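PDB 4TQJ: lectin 2 from Agrocybe aegerita, which recognises glycans that end in a non-reducing terminal N-acetylglucosamine, as a sugar-binding fungal lectin probably built as a beta-propeller. Local coordinates for residues R118-I123 / A129-F134; D214-D219 / W252-N257; R340-L345 / A351-F356. The protein carries 1 engineered substitution. One frame throughout, in Å; residues are numbered along the deposited sequence.

Interaction 1: R118-I123 / A129-F134; sequences RYLADI and ADIIGF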
ATOM      1  N   ARG A 118      -9.682 -17.299  19.140  1.00 12.04           N
ATOM      2  CA  ARG A 118      -8.845 -16.142  19.418  1.00 14.40           C
ATOM      3  C   ARG A 118      -8.792 -15.237  18.197  1.00 14.74           C
ATOM      4  O   ARG A 118      -8.458 -15.685  17.109  1.00 12.82           O
ATOM      5  CB  ARG A 118      -7.437 -16.586  19.844  1.00 15.90           C
ATOM      6  CG  ARG A 118      -7.368 -17.016  21.314  1.00 15.97           C
ATOM      7  CD  ARG A 118      -6.183 -17.947  21.622  1.00 20.91           C
ATOM      8  NE  ARG A 118      -6.337 -19.267  21.019  1.00 17.30           N
ATOM      9  CZ  ARG A 118      -5.429 -20.237  21.101  1.00 21.35           C
ATOM     10  NH1 ARG A 118      -4.311 -20.042  21.780  1.00 20.72           N
ATOM     11  NH2 ARG A 118      -5.643 -21.411  20.516  1.00 21.78           N
ATOM     12  N   TYR A 119      -9.133 -13.968  18.393  1.00 14.24           N
ATOM     13  CA  TYR A 119      -9.190 -12.976  17.318  1.00 12.65           C
ATOM     14  C   TYR A 119      -8.343 -11.769  17.675  1.00 15.13           C
ATOM     15  O   TYR A 119      -8.026 -11.545  18.844  1.00 15.59           O
ATOM     16  CB  TYR A 119     -10.614 -12.457  17.145  1.00 12.60           C
ATOM     17  CG  TYR A 119     -11.655 -13.450  16.668  1.00 13.26           C
ATOM     18  CD1 TYR A 119     -11.360 -14.414  15.717  1.00 12.13           C
ATOM     19  CD2 TYR A 119     -12.956 -13.387  17.152  1.00 13.47           C
ATOM     20  CE1 TYR A 119     -12.342 -15.313  15.279  1.00 15.01           C
ATOM     21  CE2 TYR A 119     -13.930 -14.265  16.718  1.00 12.98           C
ATOM     22  CZ  TYR A 119     -13.624 -15.227  15.791  1.00 12.32           C
ATOM     23  OH  TYR A 119     -14.612 -16.085  15.353  1.00 14.55           O
ATOM     24  N   LEU A 120      -8.006 -10.981  16.664  1.00 15.22           N
ATOM     25  CA  LEU A 120      -7.370  -9.681  16.857  1.00 17.78           C
ATOM     26  C   LEU A 120      -8.258  -8.618  16.242  1.00 18.56           C
ATOM     27  O   LEU A 120      -8.633  -8.722  15.077  1.00 17.62           O
ATOM     28  CB  LEU A 120      -6.004  -9.653  16.178  1.00 14.18           C
ATOM     29  CG  LEU A 120      -5.022 -10.662  16.763  1.00 15.55           C
ATOM     30  CD1 LEU A 120      -3.901 -10.996  15.774  1.00 15.05           C
ATOM     31  CD2 LEU A 120      -4.485 -10.164  18.097  1.00 16.41           C
ATOM     32  N   ALA A 121      -8.592  -7.596  17.022  1.00 17.07           N
ATOM     33  CA  ALA A 121      -9.554  -6.593  16.572  1.00 21.37           C
ATOM     34  C   ALA A 121      -9.430  -5.279  17.345  1.00 19.28           C
ATOM     35  O   ALA A 121      -9.190  -5.274  18.548  1.00 18.63           O
ATOM     36  CB  ALA A 121     -10.978  -7.145  16.699  1.00 14.52           C
ATOM     37  N   ASP A 122      -9.615  -4.174  16.636  1.00 22.39           N
ATOM     38  CA  ASP A 122      -9.606  -2.841  17.231  1.00 19.28           C
ATOM     39  C   ASP A 122     -10.969  -2.535  17.832  1.00 19.27           C
ATOM     40  O   ASP A 122     -11.707  -1.701  17.326  1.00 20.52           O
ATOM     41  CB  ASP A 122      -9.258  -1.811  16.161  1.00 22.27           C
ATOM     42  CG  ASP A 122      -9.126  -0.398  16.715  1.00 24.75           C
ATOM     43  OD1 ASP A 122      -9.114  -0.218  17.954  1.00 22.82           O
ATOM     44  OD2 ASP A 122      -9.020   0.530  15.888  1.00 28.36           O
ATOM     45  N   ILE A 123     -11.305  -3.230  18.911  1.00 22.23           N
ATOM     46  CA  ILE A 123     -12.633  -3.109  19.506  1.00 21.17           C
ATOM     47  C   ILE A 123     -12.856  -1.768  20.200  1.00 22.46           C
ATOM     48  O   ILE A 123     -13.993  -1.410  20.509  1.00 24.50           O
ATOM     49  CB  ILE A 123     -12.912  -4.256  20.480  1.00 23.71           C
ATOM     50  CG1 ILE A 123     -11.727  -4.464  21.404  1.00 19.49           C
ATOM     51  CG2 ILE A 123     -13.159  -5.568  19.724  1.00 23.30           C
ATOM     52  CD1 ILE A 123     -11.847  -5.721  22.214  1.00 26.03           C
ATOM     53  N   ALA A 129      -4.856  -3.295  17.191  1.00 18.22           N
ATOM     54  CA  ALA A 129      -5.689  -4.448  17.537  1.00 17.91           C
ATOM     55  C   ALA A 129      -5.537  -4.917  18.979  1.00 19.61           C
ATOM     56  O   ALA A 129      -4.429  -5.207  19.432  1.00 22.38           O
ATOM     57  CB  ALA A 129      -5.395  -5.599  16.591  1.00 20.07           C
ATOM     58  N   ASP A 130      -6.653  -5.005  19.695  1.00 17.54           N
ATOM     59  CA  ASP A 130      -6.679  -5.702  20.978  1.00 18.91           C
ATOM     60  C   ASP A 130      -6.728  -7.212  20.752  1.00 20.29           C
ATOM     61  O   ASP A 130      -7.056  -7.689  19.660  1.00 17.19           O
ATOM     62  CB  ASP A 130      -7.904  -5.283  21.804  1.00 20.55           C
ATOM     63  CG  ASP A 130      -7.821  -3.851  22.304  1.00 22.58           C
ATOM     64  OD1 ASP A 130      -6.851  -3.156  21.944  1.00 20.42           O
ATOM     65  OD2 ASP A 130      -8.745  -3.416  23.040  1.00 22.64           O
ATOM     66  N   ILE A 131      -6.415  -7.968  21.794  1.00 18.03           N
ATOM     67  CA  ILE A 131      -6.560  -9.404  21.743  1.00 16.85           C
ATOM     68  C   ILE A 131      -7.901  -9.744  22.360  1.00 22.74           C
ATOM     69  O   ILE A 131      -8.207  -9.331  23.486  1.00 16.61           O
ATOM     70  CB  ILE A 131      -5.460 -10.110  22.530  1.00 18.27           C
ATOM     71  CG1 ILE A 131      -4.085  -9.745  21.971  1.00 18.53           C
ATOM     72  CG2 ILE A 131      -5.677 -11.608  22.491  1.00 17.49           C
ATOM     73  CD1 ILE A 131      -2.946 -10.172  22.874  1.00 20.09           C
ATOM     74  N   ILE A 132      -8.723 -10.461  21.606  1.00 17.07           N
ATOM     75  CA  ILE A 132     -10.007 -10.896  22.130  1.00 18.16           C
ATOM     76  C   ILE A 132     -10.156 -12.391  21.946  1.00 19.41           C
ATOM     77  O   ILE A 132     -10.053 -12.912  20.838  1.00 19.20           O
ATOM     78  CB  ILE A 132     -11.191 -10.096  21.511  1.00 17.80           C
ATOM     79  CG1 ILE A 132     -12.542 -10.662  21.954  1.00 18.94           C
ATOM     80  CG2 ILE A 132     -11.106 -10.044  20.007  1.00 20.92           C
ATOM     81  CD1 ILE A 132     -13.674  -9.653  21.733  1.00 21.22           C
ATOM     82  N   GLY A 133     -10.376 -13.092  23.048  1.00 17.89           N
ATOM     83  CA  GLY A 133     -10.478 -14.535  22.988  1.00 19.00           C
ATOM     84  C   GLY A 133     -11.763 -15.032  23.601  1.00 17.85           C
ATOM     85  O   GLY A 133     -12.172 -14.572  24.660  1.00 19.20           O
ATOM     86  N   PHE A 134     -12.407 -15.966  22.919  1.00 17.13           N
ATOM     87  CA  PHE A 134     -13.608 -16.600  23.447  1.00 17.84           C
ATOM     88  C   PHE A 134     -13.160 -17.853  24.179  1.00 17.07           C
ATOM     89  O   PHE A 134     -12.988 -18.907  23.574  1.00 16.46           O
ATOM     90  CB  PHE A 134     -14.586 -16.929  22.317  1.00 14.21           C
ATOM     91  CG  PHE A 134     -15.259 -15.705  21.721  1.00 17.14           C
ATOM     92  CD1 PHE A 134     -16.482 -15.262  22.211  1.00 18.70           C
ATOM     93  CD2 PHE A 134     -14.663 -14.993  20.686  1.00 14.72           C
ATOM     94  CE1 PHE A 134     -17.106 -14.126  21.676  1.00 14.38           C
ATOM     95  CE2 PHE A 134     -15.285 -13.855  20.143  1.00 13.66           C
ATOM     96  CZ  PHE A 134     -16.500 -13.428  20.634  1.00 13.11           C
TER
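Tyr-119 and Ile-132 form an antiparallel hydrogen-bonded pair: Tyr-119 N donates to Ile-132 O (2.8 Å) and Ile-132 N returns a bond to Tyr-119 O (3.0 Å). Ala-121 and Asp-130 repeat the pattern less evenly. Ala-121 N reaches Asp-130 O at 3.1 Å, whereas the bond from Asp-130 N to Ala-121 O is bent, with only 135° at the hydrogen, just where the chain leaves the strand for an inverse gamma turn centred on Asp-122. Between these pairs Leu-120 and Ile-131 lie alongside each other, Leu-120 CD2 against Ile-131 CG1 at 3.9 Å. On the other face Ile-132 sends CG1 away from its backbone N (chi1 174°), which leaves CG2 to press on Tyr-119 CB at 3.8 Å. The rings of Tyr-119 and Phe-134 meet obliquely, planes 76° apart, with their CE2 atoms 3.7 Å from each other. Ile-123 CG1 rests 3.6 Å from Asp-130 OD2, an oxygen that is salt-bridged to Arg-124. Farther out, Leu-120 and Ile-131 pack on Phe-77, while Tyr-119, Ile-132 and Phe-134 pack on Leu-176, and Tyr-119 OH bonds to Arg-174 O. A hairpin of the first two strands of a four-stranded antiparallel sheet, wedged between the neighbouring sheets, is characteristic of a beta-propeller blade.

Interaction 2: D214-D219 / W252-N257; sequences DNFCID and WVALNN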
ATOM      1  N   ASP A 214     -34.842 -15.579  16.366  1.00 17.02           N
ATOM      2  CA  ASP A 214     -35.144 -16.948  16.771  1.00 14.88           C
ATOM      3  C   ASP A 214     -35.026 -17.849  15.552  1.00 17.34           C
ATOM      4  O   ASP A 214     -36.013 -18.435  15.094  1.00 16.91           O
ATOM      5  CB  ASP A 214     -36.552 -17.050  17.376  1.00 18.04           C
ATOM      6  CG  ASP A 214     -36.729 -16.175  18.607  1.00 23.46           C
ATOM      7  OD1 ASP A 214     -35.722 -15.835  19.259  1.00 20.98           O
ATOM      8  OD2 ASP A 214     -37.885 -15.831  18.930  1.00 32.64           O
ATOM      9  N   ASN A 215     -33.812 -17.925  15.020  1.00 13.12           N
ATOM     10  CA  ASN A 215     -33.534 -18.589  13.752  1.00 15.03           C
ATOM     11  C   ASN A 215     -32.010 -18.616  13.526  1.00 15.90           C
ATOM     12  O   ASN A 215     -31.238 -18.149  14.373  1.00 13.84           O
ATOM     13  CB  ASN A 215     -34.260 -17.879  12.595  1.00 13.96           C
ATOM     14  CG  ASN A 215     -34.781 -18.855  11.531  1.00 18.35           C
ATOM     15  OD1 ASN A 215     -34.146 -19.864  11.230  1.00 16.84           O
ATOM     16  ND2 ASN A 215     -35.948 -18.544  10.958  1.00 18.95           N
ATOM     17  N   PHE A 216     -31.590 -19.189  12.404  1.00 13.64           N
ATOM     18  CA  PHE A 216     -30.177 -19.349  12.090  1.00 14.73           C
ATOM     19  C   PHE A 216     -29.404 -20.174  13.126  1.00 16.37           C
ATOM     20  O   PHE A 216     -28.180 -20.088  13.200  1.00 14.05           O
ATOM     21  CB  PHE A 216     -29.493 -17.982  11.902  1.00 10.15           C
ATOM     22  CG  PHE A 216     -30.049 -17.171  10.765  1.00 12.50           C
ATOM     23  CD1 PHE A 216     -29.863 -17.570   9.448  1.00 12.63           C
ATOM     24  CD2 PHE A 216     -30.747 -16.000  11.009  1.00 12.16           C
ATOM     25  CE1 PHE A 216     -30.368 -16.815   8.399  1.00 12.65           C
ATOM     26  CE2 PHE A 216     -31.255 -15.242   9.969  1.00 13.94           C
ATOM     27  CZ  PHE A 216     -31.076 -15.646   8.659  1.00 14.05           C
ATOM     28  N   CYS A 217     -30.101 -20.981  13.916  1.00 15.20           N
ATOM     29  CA  CYS A 217     -29.435 -21.732  14.975  1.00 12.30           C
ATOM     30  C   CYS A 217     -29.740 -23.225  14.915  1.00 16.19           C
ATOM     31  O   CYS A 217     -30.721 -23.662  14.306  1.00 16.30           O
ATOM     32  CB  CYS A 217     -29.830 -21.184  16.350  1.00 13.75           C
ATOM     33  SG  CYS A 217     -29.232 -19.535  16.664  1.00 17.54           S
ATOM     34  N   ILE A 218     -28.899 -24.003  15.566  1.00 13.07           N
ATOM     35  CA  ILE A 218     -29.013 -25.452  15.491  1.00 16.19           C
ATOM     36  C   ILE A 218     -30.387 -25.945  15.982  1.00 19.47           C
ATOM     37  O   ILE A 218     -30.950 -26.881  15.421  1.00 14.68           O
ATOM     38  CB  ILE A 218     -27.848 -26.129  16.237  1.00 19.76           C
ATOM     39  CG1 ILE A 218     -27.879 -27.647  16.029  1.00 16.76           C
ATOM     40  CG2 ILE A 218     -27.821 -25.708  17.715  1.00 15.10           C
ATOM     41  CD1 ILE A 218     -26.553 -28.296  16.322  1.00 19.99           C
ATOM     42  N   ASP A 219     -30.936 -25.285  16.999  1.00 15.04           N
ATOM     43  CA  ASP A 219     -32.245 -25.662  17.527  1.00 18.49           C
ATOM     44  C   ASP A 219     -33.298 -24.582  17.323  1.00 19.98           C
ATOM     45  O   ASP A 219     -34.279 -24.506  18.067  1.00 14.00           O
ATOM     46  CB  ASP A 219     -32.143 -26.066  19.003  1.00 19.97           C
ATOM     47  CG  ASP A 219     -31.575 -27.446  19.172  1.00 18.00           C
ATOM     48  OD1 ASP A 219     -31.650 -28.220  18.193  1.00 21.66           O
ATOM     49  OD2 ASP A 219     -31.052 -27.762  20.258  1.00 21.01           O
ATOM     50  N   TRP A 252     -31.401 -17.470   3.244  1.00 12.16           N
ATOM     51  CA  TRP A 252     -32.314 -16.751   4.116  1.00 15.84           C
ATOM     52  C   TRP A 252     -31.601 -15.538   4.708  1.00 13.87           C
ATOM     53  O   TRP A 252     -30.462 -15.661   5.156  1.00 11.57           O
ATOM     54  CB  TRP A 252     -32.707 -17.670   5.266  1.00 15.28           C
ATOM     55  CG  TRP A 252     -33.593 -18.791   4.835  1.00 17.97           C
ATOM     56  CD1 TRP A 252     -33.210 -20.033   4.403  1.00 16.96           C
ATOM     57  CD2 TRP A 252     -35.023 -18.775   4.807  1.00 15.46           C
ATOM     58  NE1 TRP A 252     -34.325 -20.787   4.095  1.00 17.83           N
ATOM     59  CE2 TRP A 252     -35.448 -20.038   4.342  1.00 16.92           C
ATOM     60  CE3 TRP A 252     -35.986 -17.813   5.136  1.00 14.88           C
ATOM     61  CZ2 TRP A 252     -36.801 -20.365   4.190  1.00 16.99           C
ATOM     62  CZ3 TRP A 252     -37.334 -18.134   4.972  1.00 16.60           C
ATOM     63  CH2 TRP A 252     -37.726 -19.404   4.514  1.00 16.98           C
ATOM     64  N   VAL A 253     -32.251 -14.374   4.711  1.00 15.07           N
ATOM     65  CA  VAL A 253     -31.686 -13.236   5.423  1.00 13.36           C
ATOM     66  C   VAL A 253     -32.643 -12.536   6.383  1.00 18.10           C
ATOM     67  O   VAL A 253     -33.870 -12.585   6.223  1.00 17.56           O
ATOM     68  CB  VAL A 253     -30.971 -12.186   4.494  1.00 19.17           C
ATOM     69  CG1 VAL A 253     -30.648 -12.747   3.121  1.00 12.60           C
ATOM     70  CG2 VAL A 253     -31.766 -10.905   4.413  1.00 19.88           C
ATOM     71  N   ALA A 254     -32.052 -11.916   7.397  1.00 11.96           N
ATOM     72  CA  ALA A 254     -32.767 -11.030   8.290  1.00 15.71           C
ATOM     73  C   ALA A 254     -31.990  -9.717   8.323  1.00 18.02           C
ATOM     74  O   ALA A 254     -30.792  -9.695   8.658  1.00 15.34           O
ATOM     75  CB  ALA A 254     -32.852 -11.629   9.669  1.00 13.04           C
ATOM     76  N   LEU A 255     -32.668  -8.626   7.988  1.00 12.63           N
ATOM     77  CA  LEU A 255     -32.006  -7.343   7.849  1.00 12.52           C
ATOM     78  C   LEU A 255     -31.966  -6.543   9.161  1.00 15.07           C
ATOM     79  O   LEU A 255     -32.939  -6.500   9.924  1.00 14.49           O
ATOM     80  CB  LEU A 255     -32.646  -6.530   6.728  1.00 14.78           C
ATOM     81  CG  LEU A 255     -32.667  -7.119   5.310  1.00 12.71           C
ATOM     82  CD1 LEU A 255     -33.538  -6.241   4.428  1.00 21.91           C
ATOM     83  CD2 LEU A 255     -31.256  -7.254   4.720  1.00 14.30           C
ATOM     84  N   ASN A 256     -30.810  -5.933   9.399  1.00 16.08           N
ATOM     85  CA  ASN A 256     -30.546  -5.054  10.530  1.00 16.75           C
ATOM     86  C   ASN A 256     -31.217  -3.717  10.270  1.00 15.21           C
ATOM     87  O   ASN A 256     -31.091  -3.176   9.176  1.00 14.00           O
ATOM     88  CB  ASN A 256     -29.025  -4.843  10.650  1.00 14.20           C
ATOM     89  CG  ASN A 256     -28.613  -4.163  11.952  1.00 17.30           C
ATOM     90  OD1 ASN A 256     -29.336  -3.328  12.508  1.00 16.39           O
ATOM     91  ND2 ASN A 256     -27.434  -4.515  12.438  1.00 16.40           N
ATOM     92  N   ASN A 257     -31.933  -3.183  11.259  1.00 18.28           N
ATOM     93  CA  ASN A 257     -32.604  -1.892  11.087  1.00 18.86           C
ATOM     94  C   ASN A 257     -31.614  -0.739  11.144  1.00 19.22           C
ATOM     95  O   ASN A 257     -31.981   0.423  10.946  1.00 20.68           O
ATOM     96  CB  ASN A 257     -33.703  -1.679  12.131  1.00 15.45           C
ATOM     97  CG  ASN A 257     -33.160  -1.222  13.478  1.00 18.80           C
ATOM     98  OD1 ASN A 257     -32.135  -1.715  13.961  1.00 16.05           O
ATOM     99  ND2 ASN A 257     -33.868  -0.288  14.106  1.00 17.76           N
TER
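Phe-216 meets strand 251-254 with the far edge of its ring, pushing CE1, CZ and CE2 against the carbonyl and CB of Trp-252, the CA of Val-253 and the CB of Ala-254. CE1 of Phe-216 comes within 3.4 Å of Trp-252 O, and CZ of the same ring lies 3.6 Å from that oxygen. The oxygen lies at the ring edge, near its plane. At one corner CE1 of Phe-216 also touches Trp-252 CB at 4.0 Å; at the next but one, CE2 of Phe-216 meets Ala-254 CB, likewise at 4.0 Å and in the plane of the ring. The middle corner, CZ of Phe-216, faces Val-253 CA at 4.1 Å. The Phe-216 and Trp-252 rings do not stack, because the indole leads away beyond its CB; the CB of Val-253 points away from the loop.

The phenyl group is carried by a residue in the left-handed region (phi 59°, psi 21°), and with CG opposite the carbonyl carbon (chi1 -62°) the ring extends from the loop toward the strand. That unusual backbone is braced locally, because Asn-215 OD1 accepts Phe-216 N at 2.9 Å and also Trp-223 NE1, while Phe-216 O is held by Arg-230 NH1. Ile-243, on the adjoining strand 242-246, touches the same ring. The loop that follows strand 210-213 thereby plugs into the four-stranded sheet that runs from strand 230-233 to strand 266-269, tying one blade to the next along the chain.

No hydrogen bond crosses this small interface. Its cohesion rests on apolar packing and, probably, a modest attraction between the slightly positive C-H rim of Phe-216 and the carbonyl oxygen of Trp-252.

Interaction 3: R340-L345 / A351-F356; sequences RFVVDL and ADIIGF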
ATOM      1  N   ARG A 340      -9.460 -21.302  -1.898  1.00 16.80           N
ATOM      2  CA  ARG A 340     -10.090 -20.289  -2.737  1.00 17.90           C
ATOM      3  C   ARG A 340     -10.501 -19.050  -1.941  1.00 17.24           C
ATOM      4  O   ARG A 340     -10.874 -19.151  -0.770  1.00 15.80           O
ATOM      5  CB  ARG A 340     -11.268 -20.882  -3.518  1.00 13.42           C
ATOM      6  CG  ARG A 340     -10.811 -21.785  -4.680  1.00 15.19           C
ATOM      7  CD  ARG A 340     -11.890 -22.781  -5.080  1.00 13.33           C
ATOM      8  NE  ARG A 340     -12.001 -23.857  -4.095  1.00 15.71           N
ATOM      9  CZ  ARG A 340     -12.866 -24.862  -4.184  1.00 16.14           C
ATOM     10  NH1 ARG A 340     -13.692 -24.928  -5.212  1.00 12.88           N
ATOM     11  NH2 ARG A 340     -12.907 -25.798  -3.248  1.00 18.82           N
ATOM     12  N   PHE A 341     -10.400 -17.889  -2.587  1.00 13.63           N
ATOM     13  CA  PHE A 341     -10.699 -16.614  -1.952  1.00 12.80           C
ATOM     14  C   PHE A 341     -11.501 -15.729  -2.890  1.00 10.83           C
ATOM     15  O   PHE A 341     -11.363 -15.797  -4.119  1.00 11.93           O
ATOM     16  CB  PHE A 341      -9.414 -15.868  -1.561  1.00 15.26           C
ATOM     17  CG  PHE A 341      -8.377 -16.728  -0.880  1.00 16.36           C
ATOM     18  CD1 PHE A 341      -8.253 -16.728   0.493  1.00 14.85           C
ATOM     19  CD2 PHE A 341      -7.518 -17.534  -1.626  1.00 15.76           C
ATOM     20  CE1 PHE A 341      -7.280 -17.514   1.122  1.00 18.75           C
ATOM     21  CE2 PHE A 341      -6.556 -18.322  -1.004  1.00 15.74           C
ATOM     22  CZ  PHE A 341      -6.432 -18.301   0.372  1.00 15.80           C
ATOM     23  N   VAL A 342     -12.337 -14.895  -2.297  1.00 10.67           N
ATOM     24  CA  VAL A 342     -13.098 -13.900  -3.033  1.00 10.19           C
ATOM     25  C   VAL A 342     -12.777 -12.545  -2.403  1.00  8.98           C
ATOM     26  O   VAL A 342     -13.304 -12.201  -1.341  1.00 11.71           O
ATOM     27  CB  VAL A 342     -14.606 -14.191  -2.986  1.00 12.67           C
ATOM     28  CG1 VAL A 342     -15.366 -13.208  -3.872  1.00  7.54           C
ATOM     29  CG2 VAL A 342     -14.890 -15.661  -3.396  1.00  9.07           C
ATOM     30  N   VAL A 343     -11.874 -11.804  -3.044  1.00 10.59           N
ATOM     31  CA  VAL A 343     -11.345 -10.547  -2.503  1.00 10.67           C
ATOM     32  C   VAL A 343     -10.956  -9.591  -3.629  1.00 11.87           C
ATOM     33  O   VAL A 343     -10.630 -10.021  -4.716  1.00 12.14           O
ATOM     34  CB  VAL A 343     -10.084 -10.777  -1.613  1.00 12.11           C
ATOM     35  CG1 VAL A 343     -10.424 -11.532  -0.324  1.00 11.48           C
ATOM     36  CG2 VAL A 343      -8.991 -11.482  -2.387  1.00 11.42           C
ATOM     37  N   ASP A 344     -10.969  -8.293  -3.357  1.00 12.43           N
ATOM     38  CA  ASP A 344     -10.541  -7.316  -4.345  1.00 11.63           C
ATOM     39  C   ASP A 344      -9.019  -7.359  -4.442  1.00 11.81           C
ATOM     40  O   ASP A 344      -8.312  -7.174  -3.446  1.00 11.98           O
ATOM     41  CB  ASP A 344     -11.016  -5.911  -3.952  1.00 10.31           C
ATOM     42  CG  ASP A 344     -10.864  -4.900  -5.072  1.00 15.32           C
ATOM     43  OD1 ASP A 344     -10.689  -5.333  -6.236  1.00 11.05           O
ATOM     44  OD2 ASP A 344     -10.927  -3.668  -4.785  1.00 11.87           O
ATOM     45  N   LEU A 345      -8.525  -7.635  -5.641  1.00 12.17           N
ATOM     46  CA  LEU A 345      -7.093  -7.618  -5.910  1.00 12.81           C
ATOM     47  C   LEU A 345      -6.689  -6.376  -6.700  1.00 14.10           C
ATOM     48  O   LEU A 345      -5.491  -6.138  -6.915  1.00 13.53           O
ATOM     49  CB  LEU A 345      -6.694  -8.850  -6.713  1.00 10.94           C
ATOM     50  CG  LEU A 345      -6.915 -10.192  -6.041  1.00 12.50           C
ATOM     51  CD1 LEU A 345      -6.737 -11.338  -7.065  1.00 11.78           C
ATOM     52  CD2 LEU A 345      -5.958 -10.319  -4.874  1.00 13.45           C
ATOM     53  N   ALA A 351     -15.050  -7.654  -5.972  1.00 15.37           N
ATOM     54  CA  ALA A 351     -14.177  -8.751  -5.560  1.00 11.97           C
ATOM     55  C   ALA A 351     -13.761  -9.652  -6.708  1.00 14.25           C
ATOM     56  O   ALA A 351     -14.557  -9.989  -7.584  1.00 12.83           O
ATOM     57  CB  ALA A 351     -14.782  -9.557  -4.423  1.00 12.28           C
ATOM     58  N   ASP A 352     -12.498 -10.055  -6.684  1.00 11.60           N
ATOM     59  CA  ASP A 352     -11.981 -10.928  -7.705  1.00 12.40           C
ATOM     60  C   ASP A 352     -11.870 -12.322  -7.114  1.00 15.51           C
ATOM     61  O   ASP A 352     -12.140 -12.531  -5.916  1.00 12.30           O
ATOM     62  CB  ASP A 352     -10.619 -10.408  -8.179  1.00 15.33           C
ATOM     63  CG  ASP A 352     -10.666  -8.935  -8.526  1.00 12.76           C
ATOM     64  OD1 ASP A 352     -11.344  -8.604  -9.516  1.00 15.60           O
ATOM     65  OD2 ASP A 352     -10.072  -8.100  -7.800  1.00 13.68           O
ATOM     66  N   ILE A 353     -11.474 -13.277  -7.946  1.00 11.67           N
ATOM     67  CA  ILE A 353     -11.389 -14.653  -7.496  1.00 13.51           C
ATOM     68  C   ILE A 353      -9.990 -15.182  -7.713  1.00 15.16           C
ATOM     69  O   ILE A 353      -9.444 -15.082  -8.814  1.00 18.75           O
ATOM     70  CB  ILE A 353     -12.427 -15.545  -8.208  1.00 14.93           C
ATOM     71  CG1 ILE A 353     -13.812 -15.328  -7.583  1.00 14.32           C
ATOM     72  CG2 ILE A 353     -12.013 -17.014  -8.133  1.00 14.22           C
ATOM     73  CD1 ILE A 353     -14.965 -15.664  -8.502  1.00 16.25           C
ATOM     74  N   ILE A 354      -9.404 -15.724  -6.651  1.00 15.13           N
ATOM     75  CA  ILE A 354      -8.081 -16.322  -6.746  1.00 14.11           C
ATOM     76  C   ILE A 354      -8.117 -17.697  -6.096  1.00 15.88           C
ATOM     77  O   ILE A 354      -8.752 -17.893  -5.057  1.00 13.05           O
ATOM     78  CB  ILE A 354      -6.985 -15.441  -6.103  1.00 19.28           C
ATOM     79  CG1 ILE A 354      -5.620 -16.148  -6.158  1.00 24.14           C
ATOM     80  CG2 ILE A 354      -7.335 -15.123  -4.663  1.00 16.47           C
ATOM     81  CD1 ILE A 354      -4.441 -15.266  -5.724  1.00 25.10           C
ATOM     82  N   GLY A 355      -7.454 -18.654  -6.727  1.00 15.86           N
ATOM     83  CA  GLY A 355      -7.471 -20.023  -6.244  1.00 16.52           C
ATOM     84  C   GLY A 355      -6.081 -20.612  -6.241  1.00 16.63           C
ATOM     85  O   GLY A 355      -5.394 -20.562  -7.258  1.00 18.29           O
ATOM     86  N   PHE A 356      -5.663 -21.146  -5.094  1.00 13.88           N
ATOM     87  CA  PHE A 356      -4.388 -21.841  -4.988  1.00 16.37           C
ATOM     88  C   PHE A 356      -4.635 -23.302  -5.350  1.00 17.87           C
ATOM     89  O   PHE A 356      -5.137 -24.067  -4.529  1.00 19.86           O
ATOM     90  CB  PHE A 356      -3.818 -21.749  -3.567  1.00 16.29           C
ATOM     91  CG  PHE A 356      -3.547 -20.327  -3.090  1.00 15.63           C
ATOM     92  CD1 PHE A 356      -3.674 -19.244  -3.943  1.00 20.04           C
ATOM     93  CD2 PHE A 356      -3.177 -20.089  -1.776  1.00 19.47           C
ATOM     94  CE1 PHE A 356      -3.426 -17.940  -3.489  1.00 19.28           C
ATOM     95  CE2 PHE A 356      -2.942 -18.798  -1.317  1.00 22.97           C
ATOM     96  CZ  PHE A 356      -3.070 -17.721  -2.179  1.00 21.34           C
TER
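Phe-356 presents one ring face to Phe-341, whose CE2 stands 3.6 Å above the ring plane and over its centre, an edge-to-face pair with planes 55° apart. Phe-341 CG lies opposite its own carbonyl carbon (chi1 -46°), a turn that brings the ring edge to Phe-356. Ile-354 CD1 lies at the edge of the Phe-356 ring, in its plane. Ile-354 O sits at the rim of Phe-341, 3.7 Å from its CD2. The backbones pair as an antiparallel ladder: Phe-341 N bonds to Ile-354 O at 3.0 Å, and Asp-352 N to Val-343 O at 2.7 Å.

At the turn end, Asp-352 OD2 uses its anti lone pair to receive Leu-345 N, 2.7 Å away and almost straight (171°). The same OD2 lies 3.2 Å from Asp-344 OD1, which also has Asp-348 close by; bonds from Thr-346 N and Gly-349 N to the Asp-344 carboxylate probably offset part of the repulsion.

Strand 352-356 continues the sheet into strand 361-364 through the bonds of Ile-353 with Ser-364 and Gly-355 with Leu-362. Val-342 and Ile-353 pack on Phe-301 of strand 297-301, whereas Phe-341, Val-343 and Leu-345 rest on Met-398 of strand 395-399.

How the interactions relate
Interactions 1 and 3 are equivalent hairpins, each pairing the first two strands of its own sheet, on opposite sides of the chain's centre with their own centres about 25 Å apart. All three contacts are buried. Interactions 1 and 3, about 13 Å from the centre of the chain, combine ladder bonds with an aromatic pair; interaction 3 adds a carboxylate-to-backbone bond where interaction 1 directs its aspartate to an arginine outside the contact. Interaction 2 lies about 20 Å from that centre, on a loop that also carries the exposed Asp-214 and Asp-219, and joins it to the third strand of the next sheet by one phenyl edge set against backbone and CB atoms, with no hydrogen bond across.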